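Putative oxidoreductase (Bacteroides fragilis NCTC 9343, PDB 3EOF) binds flavin mononucleotide and probably acts as an oxidoreductase of the nitroreductase family. Local coordinates at residues Asn137-Met140 / Ile141-Ala144; Gln218-Thr221 / Asp222-Thr226. All coordinates share one frame; numbering follows the deposited sequence.

How the contacts relate
Contact 1 lies in the short helix 138-145 of the nitroreductase core. Contact 2 lies at the end of helix 216-224. The two do not touch: their centres are 25 Å apart and their nearest atoms about 12 Å. Helix 227-243 joins them. It starts right after contact 2, capped by T226, and its far end packs against P138, Q139 and I142 of contact 1. Contact 2 is nearer to flavin. The side chain of R224 is about 5 Å from a bound FMN, that of I141 about 10 Å. Contact 2 also touches the second subunit, whereas contact 1 meets no other protein chain of the assembly.

Contact 1. Residues Asn137-Met140 / Ile141-Ala144; sequences NPQM and IIDA
Q139 and D143 meet along one side of a helix, one turn apart. The CB of Q139 starts out away from I141-A144. CG lies anti to the backbone N (chi1 -168°), and a bend at chi2 (61°) turns the chain back toward the following turn. There CG comes 3.9 Å from D143 OD2. CD follows, 4.0 Å from D143 OD1. At the tip, NE2 donates a hydrogen bond of 2.9 Å to D143 OD1. The acceptor lies almost in the amide plane of Q139, but NE2 comes in from above the carboxylate plane, 41° out of it. NE2 also sits 3.7 Å from CG2 of I142. The other amide atom, OE1, accepts a hydrogen bond from R243 NE. With both ends held, the amide has its rotation fixed.

This is an i to i+4 side-chain pair in the first turns of helix 138-145. N137 is the N-cap residue, yet its side chain does not cap; ND2 hydrogen-bonds to A61 O instead. N137 O takes I141 N, and weakly M140 N; of the i to i+4 backbone bonds here, I142 N to P138 O is the shortest at 2.7 Å. The aliphatic side chains lie close to the first carbonyls. CG1 of I142 packs 3.2 Å from P138 O, and CG1 of I141 is 3.5 Å from N137 O. P138, I141 and I142 are buried, and all three touch P153 of strand 151-160. P138, Q139 and I142 also pack on V240 of helix 227-243. D143 and M140, a selenomethionine, are on the exposed side.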
ATOM      1  N   ASN A 137      -3.145 -16.971   3.493  1.00 24.18           N
ATOM      2  CA  ASN A 137      -2.965 -17.683   4.768  1.00 23.69           C
ATOM      3  C   ASN A 137      -2.639 -16.808   5.953  1.00 22.40           C
ATOM      4  O   ASN A 137      -1.716 -17.120   6.708  1.00 25.16           O
ATOM      5  CB  ASN A 137      -1.868 -18.713   4.606  1.00 23.30           C
ATOM      6  CG  ASN A 137      -2.348 -19.980   3.935  1.00 19.57           C
ATOM      7  OD1 ASN A 137      -3.408 -20.517   4.265  1.00 34.34           O
ATOM      8  ND2 ASN A 137      -1.533 -20.496   3.021  1.00 22.53           N
ATOM      9  N   PRO A 138      -3.442 -15.762   6.173  1.00 24.71           N
ATOM     10  CA  PRO A 138      -3.134 -14.881   7.282  1.00 24.77           C
ATOM     11  C   PRO A 138      -3.251 -15.611   8.615  1.00 22.54           C
ATOM     12  O   PRO A 138      -2.451 -15.382   9.501  1.00 23.62           O
ATOM     13  CB  PRO A 138      -4.178 -13.740   7.138  1.00 20.78           C
ATOM     14  CG  PRO A 138      -5.343 -14.405   6.437  1.00 23.55           C
ATOM     15  CD  PRO A 138      -4.663 -15.324   5.461  1.00 25.45           C
ATOM     16  N   GLN A 139      -4.208 -16.504   8.790  1.00 24.15           N
ATOM     17  CA  GLN A 139      -4.268 -17.165  10.083  1.00 21.85           C
ATOM     18  C   GLN A 139      -2.975 -17.877  10.443  1.00 20.98           C
ATOM     19  O   GLN A 139      -2.548 -17.807  11.575  1.00 25.10           O
ATOM     20  CB  GLN A 139      -5.437 -18.125  10.176  1.00 22.41           C
ATOM     21  CG  GLN A 139      -5.683 -18.616  11.657  1.00 25.08           C
ATOM     22  CD  GLN A 139      -6.002 -17.465  12.603  1.00 27.89           C
ATOM     23  OE1 GLN A 139      -6.928 -16.719  12.349  1.00 31.38           O
ATOM     24  NE2 GLN A 139      -5.221 -17.308  13.689  1.00 24.15           N
HETATM   25  N   MSE A 140      -2.350 -18.559   9.487  1.00 24.35           N
HETATM   26  CA  MSE A 140      -1.117 -19.319   9.714  1.00 21.91           C
HETATM   27  C   MSE A 140       0.023 -18.404  10.053  1.00 18.88           C
HETATM   28  O   MSE A 140       0.882 -18.741  10.833  1.00 20.65           O
HETATM   29  CB  MSE A 140      -0.748 -20.120   8.480  1.00 20.45           C
HETATM   30  CG  MSE A 140      -1.701 -21.304   8.183  1.00 23.48           C
HETATM   31 SE   MSE A 140      -1.202 -22.248   6.543  0.75 27.94          SE
HETATM   32  CE  MSE A 140       0.317 -23.049   7.094  1.00 27.14           C
ATOM     33  N   ILE A 141       0.056 -17.266   9.435  1.00 18.96           N
ATOM     34  CA  ILE A 141       1.106 -16.275   9.714  1.00 18.32           C
ATOM     35  C   ILE A 141       0.802 -15.726  11.093  1.00 23.83           C
ATOM     36  O   ILE A 141       1.698 -15.565  11.892  1.00 25.53           O
ATOM     37  CB  ILE A 141       1.104 -15.203   8.635  1.00 20.15           C
ATOM     38  CG1 ILE A 141       1.478 -15.855   7.304  1.00 20.80           C
ATOM     39  CG2 ILE A 141       2.102 -14.078   8.949  1.00 14.61           C
ATOM     40  CD1 ILE A 141       1.284 -14.990   6.088  1.00 15.95           C
ATOM     41  N   ILE A 142      -0.482 -15.473  11.395  1.00 23.31           N
ATOM     42  CA  ILE A 142      -0.848 -14.997  12.728  1.00 23.62           C
ATOM     43  C   ILE A 142      -0.380 -15.954  13.828  1.00 22.79           C
ATOM     44  O   ILE A 142       0.183 -15.521  14.822  1.00 21.19           O
ATOM     45  CB  ILE A 142      -2.345 -14.720  12.844  1.00 21.79           C
ATOM     46  CG1 ILE A 142      -2.680 -13.449  12.041  1.00 24.38           C
ATOM     47  CG2 ILE A 142      -2.749 -14.610  14.321  1.00 22.08           C
ATOM     48  CD1 ILE A 142      -4.155 -13.393  11.634  1.00 23.52           C
ATOM     49  N   ASP A 143      -0.656 -17.251  13.647  1.00 21.68           N
ATOM     50  CA  ASP A 143      -0.262 -18.238  14.578  1.00 22.33           C
ATOM     51  C   ASP A 143       1.273 -18.312  14.635  1.00 23.74           C
ATOM     52  O   ASP A 143       1.872 -18.375  15.720  1.00 26.02           O
ATOM     53  CB  ASP A 143      -0.822 -19.616  14.156  1.00 21.47           C
ATOM     54  CG  ASP A 143      -2.336 -19.673  14.166  1.00 24.86           C
ATOM     55  OD1 ASP A 143      -2.970 -18.827  14.818  1.00 26.03           O
ATOM     56  OD2 ASP A 143      -2.901 -20.607  13.538  1.00 40.55           O
ATOM     57  N   ALA A 144       1.927 -18.267  13.479  1.00 23.54           N
ATOM     58  CA  ALA A 144       3.388 -18.440  13.434  1.00 20.86           C
ATOM     59  C   ALA A 144       4.142 -17.334  14.140  1.00 22.51           C
ATOM     60  O   ALA A 144       5.082 -17.623  14.907  1.00 23.27           O
ATOM     61  CB  ALA A 144       3.882 -18.607  11.983  1.00 19.45           C
TER

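Contact 2. Residues Gln218-Thr221 / Asp222-Thr226; sequences QVFT and DVRYT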
ATOM      1  N   GLN A 218      -7.055 -16.394 -19.587  1.00 22.16           N
ATOM      2  CA  GLN A 218      -7.580 -17.663 -19.109  1.00 21.27           C
ATOM      3  C   GLN A 218      -6.649 -18.290 -18.080  1.00 22.54           C
ATOM      4  O   GLN A 218      -7.116 -18.983 -17.183  1.00 24.67           O
ATOM      5  CB  GLN A 218      -7.804 -18.639 -20.244  1.00 21.20           C
ATOM      6  CG  GLN A 218      -8.980 -18.272 -21.128  1.00 20.82           C
ATOM      7  CD  GLN A 218      -8.991 -19.003 -22.435  1.00 18.04           C
ATOM      8  OE1 GLN A 218      -8.051 -19.712 -22.773  1.00 25.47           O
ATOM      9  NE2 GLN A 218     -10.060 -18.847 -23.183  1.00 19.39           N
ATOM     10  N   VAL A 219      -5.339 -18.049 -18.195  1.00 21.75           N
ATOM     11  CA  VAL A 219      -4.415 -18.632 -17.232  1.00 22.25           C
ATOM     12  C   VAL A 219      -4.705 -17.980 -15.883  1.00 23.85           C
ATOM     13  O   VAL A 219      -4.715 -18.629 -14.840  1.00 26.69           O
ATOM     14  CB  VAL A 219      -2.964 -18.433 -17.632  1.00 22.15           C
ATOM     15  CG1 VAL A 219      -2.038 -19.042 -16.566  1.00 26.83           C
ATOM     16  CG2 VAL A 219      -2.710 -19.060 -19.026  1.00 17.90           C
ATOM     17  N   PHE A 220      -4.946 -16.682 -15.903  1.00 20.09           N
ATOM     18  CA  PHE A 220      -5.260 -15.992 -14.671  1.00 22.40           C
ATOM     19  C   PHE A 220      -6.596 -16.338 -14.044  1.00 23.62           C
ATOM     20  O   PHE A 220      -6.677 -16.526 -12.835  1.00 24.59           O
ATOM     21  CB  PHE A 220      -5.162 -14.498 -14.897  1.00 21.35           C
ATOM     22  CG  PHE A 220      -3.765 -14.041 -15.102  1.00 24.95           C
ATOM     23  CD1 PHE A 220      -2.972 -13.724 -14.026  1.00 21.36           C
ATOM     24  CD2 PHE A 220      -3.232 -13.947 -16.358  1.00 29.15           C
ATOM     25  CE1 PHE A 220      -1.689 -13.351 -14.202  1.00 25.47           C
ATOM     26  CE2 PHE A 220      -1.937 -13.535 -16.530  1.00 28.33           C
ATOM     27  CZ  PHE A 220      -1.170 -13.247 -15.460  1.00 25.83           C
ATOM     28  N   THR A 221      -7.641 -16.410 -14.867  1.00 23.68           N
ATOM     29  CA  THR A 221      -8.992 -16.658 -14.394  1.00 23.17           C
ATOM     30  C   THR A 221      -9.226 -18.125 -14.076  1.00 22.43           C
ATOM     31  O   THR A 221      -9.965 -18.438 -13.161  1.00 22.60           O
ATOM     32  CB  THR A 221     -10.052 -16.245 -15.458  1.00 24.43           C
ATOM     33  OG1 THR A 221      -9.945 -17.089 -16.615  1.00 22.11           O
ATOM     34  CG2 THR A 221      -9.862 -14.798 -15.895  1.00 18.52           C
ATOM     35  N   ASP A 222      -8.611 -19.017 -14.838  1.00 22.49           N
ATOM     36  CA  ASP A 222      -8.825 -20.453 -14.639  1.00 22.72           C
ATOM     37  C   ASP A 222      -7.851 -21.171 -13.709  1.00 22.33           C
ATOM     38  O   ASP A 222      -8.185 -22.223 -13.133  1.00 24.52           O
ATOM     39  CB  ASP A 222      -8.835 -21.163 -15.994  1.00 21.06           C
ATOM     40  CG  ASP A 222      -9.938 -20.650 -16.940  1.00 27.19           C
ATOM     41  OD1 ASP A 222     -10.707 -19.708 -16.587  1.00 26.44           O
ATOM     42  OD2 ASP A 222     -10.018 -21.188 -18.064  1.00 28.81           O
ATOM     43  N   VAL A 223      -6.646 -20.637 -13.583  1.00 20.96           N
ATOM     44  CA  VAL A 223      -5.582 -21.305 -12.833  1.00 23.71           C
ATOM     45  C   VAL A 223      -5.023 -20.485 -11.668  1.00 25.89           C
ATOM     46  O   VAL A 223      -5.047 -20.928 -10.532  1.00 30.28           O
ATOM     47  CB  VAL A 223      -4.401 -21.679 -13.809  1.00 22.01           C
ATOM     48  CG1 VAL A 223      -3.257 -22.303 -13.046  1.00 21.94           C
ATOM     49  CG2 VAL A 223      -4.892 -22.589 -14.952  1.00 17.81           C
ATOM     50  N   ARG A 224      -4.535 -19.287 -11.948  1.00 28.43           N
ATOM     51  CA  ARG A 224      -3.847 -18.484 -10.935  1.00 29.51           C
ATOM     52  C   ARG A 224      -4.756 -17.838  -9.890  1.00 28.49           C
ATOM     53  O   ARG A 224      -4.525 -17.971  -8.696  1.00 25.78           O
ATOM     54  CB  ARG A 224      -3.007 -17.361 -11.584  1.00 30.18           C
ATOM     55  CG  ARG A 224      -1.819 -17.778 -12.421  1.00 40.54           C
ATOM     56  CD  ARG A 224      -0.572 -18.204 -11.631  1.00 55.46           C
ATOM     57  NE  ARG A 224      -0.028 -17.162 -10.733  1.00 65.65           N
ATOM     58  CZ  ARG A 224       0.648 -16.066 -11.107  1.00 64.34           C
ATOM     59  NH1 ARG A 224       0.857 -15.778 -12.385  1.00 72.43           N
ATOM     60  NH2 ARG A 224       1.101 -15.222 -10.193  1.00 59.90           N
ATOM     61  N   TYR A 225      -5.770 -17.112 -10.346  1.00 26.49           N
ATOM     62  CA  TYR A 225      -6.583 -16.333  -9.446  1.00 24.23           C
ATOM     63  C   TYR A 225      -7.992 -16.556  -9.840  1.00 23.06           C
ATOM     64  O   TYR A 225      -8.615 -15.698 -10.480  1.00 24.84           O
ATOM     65  CB  TYR A 225      -6.217 -14.853  -9.562  1.00 25.81           C
ATOM     66  CG  TYR A 225      -4.731 -14.555  -9.387  1.00 30.96           C
ATOM     67  CD1 TYR A 225      -4.099 -14.697  -8.139  1.00 36.69           C
ATOM     68  CD2 TYR A 225      -3.972 -14.108 -10.455  1.00 24.50           C
ATOM     69  CE1 TYR A 225      -2.738 -14.408  -7.982  1.00 34.61           C
ATOM     70  CE2 TYR A 225      -2.626 -13.821 -10.310  1.00 29.84           C
ATOM     71  CZ  TYR A 225      -2.013 -13.984  -9.086  1.00 30.61           C
ATOM     72  OH  TYR A 225      -0.672 -13.687  -8.981  1.00 36.41           O
ATOM     73  N   THR A 226      -8.491 -17.716  -9.425  1.00 27.28           N
ATOM     74  CA  THR A 226      -9.803 -18.206  -9.794  1.00 25.40           C
ATOM     75  C   THR A 226     -10.927 -17.597  -8.975  1.00 27.06           C
ATOM     76  O   THR A 226     -10.724 -17.102  -7.856  1.00 26.55           O
ATOM     77  CB  THR A 226      -9.883 -19.753  -9.687  1.00 27.32           C
ATOM     78  OG1 THR A 226      -9.792 -20.140  -8.326  1.00 22.42           O
ATOM     79  CG2 THR A 226      -8.763 -20.435 -10.478  1.00 19.70           C
TER
HETATM   80  O   HOH W   1     -11.156 -15.602 -11.936  1.00 29.13           O
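F220 and Y225 run alongside each other with their rings meeting edge to edge, CD1 of F220 lying 3.7 Å from CD2 of Y225. R224 follows F220, with NH1 4.0 Å from CE1 of that ring. CB of R224 lies over one face of the Y225 ring, near its rim, and the bent R224 chain brings a face of its guanidinium against CE2 of Y225.

T221 and D222 form a polar pair. OG1 of T221 donates to OD1 of D222 at 2.7 Å, from above the carboxylate plane. With chi1 at 66°, OG1 sits between the backbone N and the carbonyl carbon. It also has a weak hydrogen bond with P217 O. The second carboxylate oxygen, OD2, makes a salt bridge with K213.

The backbone widens here into a pi-type turn. V219 O accepts from both V223 N and R224 N, and F220 O takes Y225 N at 2.7 Å, five residues on. Y225 then leaves the helix. T226 CA makes a CH...O contact of 3.4 Å with T221 O, and a water bound to Y225 O bonds weakly to the same T221 O.

F220 stacks edge-to-face on F84 of the second subunit, and Y225 packs on M38 of that subunit, an FMN-pocket residue. Within the chain, V219 and R224 touch F207 of helix 202-209, and T226 OG1 caps helix 227-243 through D229 N.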